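Local coordinates for uncharacterized protein MTH_862 (Methanothermobacter thermautotrophicus, PDB 2R47) that is of unknown function but belongs to a family of uncharacterized archaeal proteins and pairs two subunits through a sheet that runs on across their interface, at residues A[85-90]-A[117-122]; A[121-126]-A[142-147]. One frame throughout, in Å; residues are numbered along the deposited sequence. Where two conformers were deposited one is given.

Contact 1: A[85-90]-A[117-122]; sequences VDVLVL and GGELMG
V87 to L90 line up with E119 to G122 as parallel neighbours, the N-to-C directions of strands 88-90 and 118-122 lying 24° apart, and four backbone hydrogen bonds fix the register. D86 O accepts from E119 N, L88 uses both its N and its O, bonding to E119 O and M121 N, and L90 N closes the series on M121 O at 2.8 Å.

M121 can be followed outward. M121 CB lies 3.9 Å from L88 O. M121 CG, placed beside the backbone N and anti to the carbonyl carbon (chi1 -70°), comes within 3.9 Å of V87 CG1. M121 SD passes obliquely across V87 CG1 at 3.7 Å, and a bend at chi3 (37°) then carries CE away from V87.

On the opposite face L120 CD1 turns toward the 85-90 segment, 3.6 Å from L88 O and 4.1 Å from L90 CG. Helix 103-113 covers this face, with V110 against L88 and L120 and V106 against L90, as expected of a beta-alpha-beta unit whose helix packs on its two parallel strands. The polar matching is thus done by main-chain groups, while the side chains linking the strands are mainly apolar; hydrogen bonding would set the register and burial of aliphatic groups would hold the faces.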
ATOM      1  N   VAL A  85       7.065  -5.695  20.732  1.00 17.51           N
ATOM      2  CA  VAL A  85       5.866  -4.922  20.473  1.00 16.97           C
ATOM      3  C   VAL A  85       4.732  -5.496  21.252  1.00 16.64           C
ATOM      4  O   VAL A  85       4.782  -6.668  21.644  1.00 16.58           O
ATOM      5  CB  VAL A  85       5.528  -4.937  18.943  1.00 16.62           C
ATOM      6  CG1 VAL A  85       6.696  -4.350  18.142  1.00 18.46           C
ATOM      7  CG2 VAL A  85       5.296  -6.385  18.457  1.00 18.33           C
ATOM      8  N   ASP A  86       3.699  -4.706  21.508  1.00 17.67           N
ATOM      9  CA  ASP A  86       2.539  -5.275  22.182  0.60 18.78           C
ATOM     10  C   ASP A  86       1.446  -5.735  21.204  1.00 17.43           C
ATOM     11  O   ASP A  86       0.513  -6.413  21.594  1.00 17.16           O
ATOM     12  CB  ASP A  86       2.028  -4.377  23.324  0.60 20.32           C
ATOM     13  CG  ASP A  86       1.701  -2.982  22.857  0.60 23.56           C
ATOM     14  OD1 ASP A  86       0.891  -2.880  21.936  0.60 25.35           O
ATOM     15  OD2 ASP A  86       2.246  -1.993  23.398  0.60 24.06           O
ATOM     16  N   VAL A  87       1.587  -5.385  19.921  1.00 16.61           N
ATOM     17  CA  VAL A  87       0.785  -6.065  18.867  1.00 16.48           C
ATOM     18  C   VAL A  87       1.739  -6.416  17.735  1.00 15.41           C
ATOM     19  O   VAL A  87       2.462  -5.536  17.221  1.00 15.86           O
ATOM     20  CB  VAL A  87      -0.346  -5.176  18.245  1.00 16.47           C
ATOM     21  CG1 VAL A  87      -1.108  -5.958  17.121  1.00 17.25           C
ATOM     22  CG2 VAL A  87      -1.354  -4.746  19.321  1.00 18.77           C
ATOM     23  N   LEU A  88       1.745  -7.681  17.341  1.00 14.95           N
ATOM     24  CA  LEU A  88       2.543  -8.087  16.213  1.00 14.85           C
ATOM     25  C   LEU A  88       1.580  -8.395  15.078  1.00 14.61           C
ATOM     26  O   LEU A  88       0.732  -9.254  15.218  1.00 14.80           O
ATOM     27  CB  LEU A  88       3.407  -9.303  16.550  1.00 16.15           C
ATOM     28  CG  LEU A  88       4.275  -9.859  15.406  1.00 15.69           C
ATOM     29  CD1 LEU A  88       5.201  -8.839  14.708  1.00 15.32           C
ATOM     30  CD2 LEU A  88       5.066 -11.096  15.929  1.00 15.00           C
ATOM     31  N   VAL A  89       1.741  -7.702  13.943  1.00 13.75           N
ATOM     32  CA  VAL A  89       0.857  -7.875  12.813  1.00 14.05           C
ATOM     33  C   VAL A  89       1.636  -8.636  11.727  1.00 13.45           C
ATOM     34  O   VAL A  89       2.622  -8.122  11.138  1.00 15.06           O
ATOM     35  CB  VAL A  89       0.331  -6.478  12.258  1.00 13.38           C
ATOM     36  CG1 VAL A  89      -0.636  -6.714  11.051  1.00 15.10           C
ATOM     37  CG2 VAL A  89      -0.288  -5.603  13.410  1.00 16.43           C
ATOM     38  N   LEU A  90       1.204  -9.859  11.455  1.00 12.73           N
ATOM     39  CA  LEU A  90       1.782 -10.636  10.350  1.00 13.88           C
ATOM     40  C   LEU A  90       1.051 -10.237   9.065  1.00 14.56           C
ATOM     41  O   LEU A  90      -0.199 -10.223   9.028  1.00 16.16           O
ATOM     42  CB  LEU A  90       1.587 -12.143  10.588  1.00 13.79           C
ATOM     43  CG  LEU A  90       2.158 -12.650  11.932  1.00 14.85           C
ATOM     44  CD1 LEU A  90       1.922 -14.246  12.020  1.00 14.19           C
ATOM     45  CD2 LEU A  90       3.618 -12.225  12.107  1.00 14.47           C
ATOM     46  N   GLY A 117       1.914 -11.675  26.810  1.00 23.01           N
ATOM     47  CA  GLY A 117       0.581 -11.074  26.927  1.00 22.40           C
ATOM     48  C   GLY A 117       0.130 -10.166  25.777  1.00 22.86           C
ATOM     49  O   GLY A 117      -0.960  -9.582  25.842  1.00 22.31           O
ATOM     50  N   GLY A 118       0.958 -10.028  24.738  1.00 21.62           N
ATOM     51  CA  GLY A 118       0.631  -9.137  23.614  1.00 20.04           C
ATOM     52  C   GLY A 118      -0.338  -9.807  22.636  1.00 20.29           C
ATOM     53  O   GLY A 118      -0.705 -10.960  22.821  1.00 18.73           O
ATOM     54  N   GLU A 119      -0.797  -9.075  21.622  1.00 18.87           N
ATOM     55  CA  GLU A 119      -1.798  -9.585  20.692  0.60 19.90           C
ATOM     56  C   GLU A 119      -1.116  -9.983  19.386  1.00 19.36           C
ATOM     57  O   GLU A 119      -0.258  -9.233  18.901  1.00 19.75           O
ATOM     58  CB  GLU A 119      -2.821  -8.482  20.430  0.60 20.11           C
ATOM     59  CG  GLU A 119      -3.769  -8.698  19.264  0.60 22.11           C
ATOM     60  CD  GLU A 119      -4.914  -7.699  19.246  0.60 22.87           C
ATOM     61  OE1 GLU A 119      -5.420  -7.356  20.334  0.60 29.16           O
ATOM     62  OE2 GLU A 119      -5.322  -7.258  18.155  0.60 26.12           O
ATOM     63  N   LEU A 120      -1.515 -11.127  18.823  1.00 18.27           N
ATOM     64  CA  LEU A 120      -1.038 -11.532  17.529  1.00 17.09           C
ATOM     65  C   LEU A 120      -2.158 -11.234  16.527  1.00 17.61           C
ATOM     66  O   LEU A 120      -3.292 -11.710  16.681  1.00 17.24           O
ATOM     67  CB  LEU A 120      -0.700 -13.019  17.514  1.00 17.53           C
ATOM     68  CG  LEU A 120      -0.179 -13.557  16.183  1.00 14.66           C
ATOM     69  CD1 LEU A 120       1.179 -12.790  15.862  1.00 16.76           C
ATOM     70  CD2 LEU A 120      -0.097 -15.135  16.186  1.00 17.48           C
ATOM     71  N   MET A 121      -1.820 -10.498  15.474  1.00 16.97           N
ATOM     72  CA  MET A 121      -2.773 -10.187  14.427  1.00 19.17           C
ATOM     73  C   MET A 121      -2.264 -10.557  13.039  1.00 18.61           C
ATOM     74  O   MET A 121      -1.062 -10.674  12.820  1.00 18.36           O
ATOM     75  CB  MET A 121      -3.084  -8.685  14.439  1.00 18.32           C
ATOM     76  CG  MET A 121      -3.893  -8.268  15.643  1.00 22.90           C
ATOM     77  SD  MET A 121      -4.434  -6.543  15.570  1.00 25.98           S
ATOM     78  CE  MET A 121      -4.791  -6.333  13.790  1.00 29.79           C
ATOM     79  N   GLY A 122      -3.205 -10.739  12.123  1.00 17.68           N
ATOM     80  CA  GLY A 122      -2.893 -10.834  10.718  1.00 18.67           C
ATOM     81  C   GLY A 122      -3.656  -9.833   9.884  1.00 18.29           C
ATOM     82  O   GLY A 122      -4.858  -9.576  10.092  1.00 18.78           O
TER

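Contact 2: A[121-126]-A[142-147]; sequences MGLCYM and CVINAD
G122 and C142 open a run of five backbone hydrogen bonds in which donor and acceptor alternate between the parallel strands. G122 N donates to C142 O, and G122 O receives I144 N at 2.8 Å. C124 repeats this, its N on I144 O and its O taking A146 N; M126 N ends the run on A146 O at 2.9 Å. N145 OD1 lies 3.3 Å from M126 N at a poor angle and instead accepts from D127 N. C124 SG lies 3.6 Å from N145 OD1.

On the other face L123 CD1 presses tightly on I144 CB at 3.5 Å, and M121 CE meets I144 CD1 at 4.0 Å. Y125 CG stands beside the backbone N, anti to the carbonyl carbon (chi1 -67°), which brings Y125 CD1 to 3.8 Å from A146 CB, and the ring meets F41 with planes at about 45°. A serine in place of Y125 would probably uncover part of A146 CB and take away the ring that F41 meets.

F45 of helix 40-48 packs on L123 and Y125, and helix 11-22 sets F19 and A22 on M121 and H15 on I144 and A146. Strand 88-91 flanks 121-126, and the far side of 142-147 pairs antiparallel with the second subunit.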
ATOM      1  N   MET A 121      -1.820 -10.498  15.474  1.00 16.97           N
ATOM      2  CA  MET A 121      -2.773 -10.187  14.427  1.00 19.17           C
ATOM      3  C   MET A 121      -2.264 -10.557  13.039  1.00 18.61           C
ATOM      4  O   MET A 121      -1.062 -10.674  12.820  1.00 18.36           O
ATOM      5  CB  MET A 121      -3.084  -8.685  14.439  1.00 18.32           C
ATOM      6  CG  MET A 121      -3.893  -8.268  15.643  1.00 22.90           C
ATOM      7  SD  MET A 121      -4.434  -6.543  15.570  1.00 25.98           S
ATOM      8  CE  MET A 121      -4.791  -6.333  13.790  1.00 29.79           C
ATOM      9  N   GLY A 122      -3.205 -10.739  12.123  1.00 17.68           N
ATOM     10  CA  GLY A 122      -2.893 -10.834  10.718  1.00 18.67           C
ATOM     11  C   GLY A 122      -3.656  -9.833   9.884  1.00 18.29           C
ATOM     12  O   GLY A 122      -4.858  -9.576  10.092  1.00 18.78           O
ATOM     13  N   LEU A 123      -2.988  -9.298   8.886  1.00 18.18           N
ATOM     14  CA  LEU A 123      -3.642  -8.386   7.981  1.00 18.64           C
ATOM     15  C   LEU A 123      -3.320  -8.959   6.615  1.00 18.35           C
ATOM     16  O   LEU A 123      -2.153  -9.095   6.262  1.00 16.71           O
ATOM     17  CB  LEU A 123      -2.985  -7.022   8.153  1.00 20.86           C
ATOM     18  CG  LEU A 123      -3.655  -5.714   7.844  1.00 24.62           C
ATOM     19  CD1 LEU A 123      -4.902  -5.563   8.708  1.00 28.77           C
ATOM     20  CD2 LEU A 123      -2.618  -4.590   8.200  1.00 21.94           C
ATOM     21  N   CYS A 124      -4.331  -9.386   5.856  1.00 17.08           N
ATOM     22  CA  CYS A 124      -4.024 -10.000   4.569  1.00 17.46           C
ATOM     23  C   CYS A 124      -5.110  -9.680   3.526  1.00 17.04           C
ATOM     24  O   CYS A 124      -6.107  -9.024   3.828  1.00 14.45           O
ATOM     25  CB  CYS A 124      -3.860 -11.534   4.730  1.00 18.13           C
ATOM     26  SG  CYS A 124      -5.348 -12.386   5.319  1.00 20.31           S
ATOM     27  N   TYR A 125      -4.872 -10.133   2.294  1.00 17.29           N
ATOM     28  CA  TYR A 125      -5.808  -9.966   1.221  1.00 16.97           C
ATOM     29  C   TYR A 125      -6.176 -11.347   0.702  1.00 17.76           C
ATOM     30  O   TYR A 125      -5.355 -12.269   0.749  1.00 17.45           O
ATOM     31  CB  TYR A 125      -5.239  -9.099   0.101  1.00 17.27           C
ATOM     32  CG  TYR A 125      -5.030  -7.670   0.550  1.00 22.15           C
ATOM     33  CD1 TYR A 125      -5.994  -6.674   0.305  1.00 19.68           C
ATOM     34  CD2 TYR A 125      -3.899  -7.334   1.299  1.00 24.13           C
ATOM     35  CE1 TYR A 125      -5.783  -5.356   0.754  1.00 22.73           C
ATOM     36  CE2 TYR A 125      -3.709  -6.039   1.789  1.00 27.75           C
ATOM     37  CZ  TYR A 125      -4.648  -5.055   1.521  1.00 23.22           C
ATOM     38  OH  TYR A 125      -4.377  -3.793   2.030  1.00 23.03           O
ATOM     39  N   MET A 126      -7.391 -11.451   0.166  1.00 16.94           N
ATOM     40  CA  MET A 126      -7.871 -12.651  -0.520  1.00 18.95           C
ATOM     41  C   MET A 126      -7.785 -13.887   0.370  1.00 19.34           C
ATOM     42  O   MET A 126      -7.515 -14.992  -0.132  1.00 20.95           O
ATOM     43  CB  MET A 126      -7.102 -12.869  -1.851  1.00 19.41           C
ATOM     44  CG  MET A 126      -7.065 -11.613  -2.738  1.00 22.93           C
ATOM     45  SD  MET A 126      -8.653 -10.842  -3.075  1.00 24.09           S
ATOM     46  CE  MET A 126      -9.312 -12.026  -4.269  1.00 25.24           C
ATOM     47  N   CYS A 142      -6.699 -11.638  16.203  1.00 18.07           N
ATOM     48  CA  CYS A 142      -7.600 -10.895  15.326  1.00 17.43           C
ATOM     49  C   CYS A 142      -7.002 -10.972  13.928  1.00 16.99           C
ATOM     50  O   CYS A 142      -5.791 -10.851  13.791  1.00 17.41           O
ATOM     51  CB  CYS A 142      -7.720  -9.397  15.774  1.00 17.75           C
ATOM     52  SG  CYS A 142      -8.587  -8.263  14.606  1.00 20.70           S
ATOM     53  N   VAL A 143      -7.833 -11.142  12.900  1.00 16.21           N
ATOM     54  CA  VAL A 143      -7.334 -11.099  11.531  1.00 15.88           C
ATOM     55  C   VAL A 143      -8.228 -10.105  10.797  1.00 16.30           C
ATOM     56  O   VAL A 143      -9.434 -10.124  10.979  1.00 17.42           O
ATOM     57  CB  VAL A 143      -7.372 -12.520  10.806  1.00 16.71           C
ATOM     58  CG1 VAL A 143      -7.185 -12.362   9.260  1.00 16.12           C
ATOM     59  CG2 VAL A 143      -6.260 -13.425  11.390  1.00 18.94           C
ATOM     60  N   ILE A 144      -7.644  -9.242   9.980  1.00 14.61           N
ATOM     61  CA  ILE A 144      -8.416  -8.388   9.121  1.00 15.29           C
ATOM     62  C   ILE A 144      -8.061  -8.801   7.697  1.00 16.56           C
ATOM     63  O   ILE A 144      -6.890  -8.805   7.338  1.00 17.00           O
ATOM     64  CB  ILE A 144      -8.035  -6.904   9.350  1.00 14.45           C
ATOM     65  CG1 ILE A 144      -8.458  -6.487  10.772  1.00 13.65           C
ATOM     66  CG2 ILE A 144      -8.770  -6.024   8.310  1.00 15.07           C
ATOM     67  CD1 ILE A 144      -7.757  -5.239  11.293  1.00 14.53           C
ATOM     68  N   ASN A 145      -9.061  -9.253   6.949  1.00 16.84           N
ATOM     69  CA  ASN A 145      -8.873  -9.756   5.596  1.00 17.51           C
ATOM     70  C   ASN A 145      -9.629  -8.881   4.610  1.00 18.15           C
ATOM     71  O   ASN A 145     -10.797  -8.589   4.845  1.00 18.90           O
ATOM     72  CB  ASN A 145      -9.380 -11.196   5.489  1.00 17.83           C
ATOM     73  CG  ASN A 145      -9.308 -11.715   4.055  1.00 19.70           C
ATOM     74  OD1 ASN A 145      -8.294 -11.568   3.386  1.00 18.79           O
ATOM     75  ND2 ASN A 145     -10.402 -12.290   3.575  1.00 24.83           N
ATOM     76  N   ALA A 146      -9.008  -8.463   3.512  1.00 17.05           N
ATOM     77  CA  ALA A 146      -9.772  -7.691   2.514  1.00 17.88           C
ATOM     78  C   ALA A 146      -9.751  -8.365   1.147  1.00 18.21           C
ATOM     79  O   ALA A 146      -8.737  -9.001   0.793  1.00 18.40           O
ATOM     80  CB  ALA A 146      -9.173  -6.289   2.367  1.00 17.11           C
ATOM     81  N   ASP A 147     -10.799  -8.157   0.333  1.00 17.14           N
ATOM     82  CA  ASP A 147     -10.763  -8.654  -1.017  1.00 19.33           C
ATOM     83  C   ASP A 147     -10.731  -7.468  -1.941  1.00 19.75           C
ATOM     84  O   ASP A 147     -11.346  -6.449  -1.659  1.00 19.62           O
ATOM     85  CB  ASP A 147     -12.003  -9.503  -1.358  1.00 20.70           C
ATOM     86  CG  ASP A 147     -12.081 -10.780  -0.531  1.00 24.91           C
ATOM     87  OD1 ASP A 147     -11.065 -11.273  -0.039  1.00 28.75           O
ATOM     88  OD2 ASP A 147     -13.187 -11.272  -0.331  1.00 34.36           O
TER

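From the N terminus, the chain passes through 85-90, climbs helix 103-113 and returns as 117-122, so contact 1 closes a crossover of 26 residues. The same strand runs on into 121-126; the next 15 residues include the short helices 128-131 and 134-137 before 142-147 comes back to close contact 2. The two loops follow in series, neither nested nor crossed, and share M121 and G122. Their centres are 13 Å apart, yet a probable hydrogen bond from L123 N to L90 O (2.9 Å) joins them directly. Together they carry the sheet from strand 28-33, which borders 88-91, out to strand 142-154 and the second subunit.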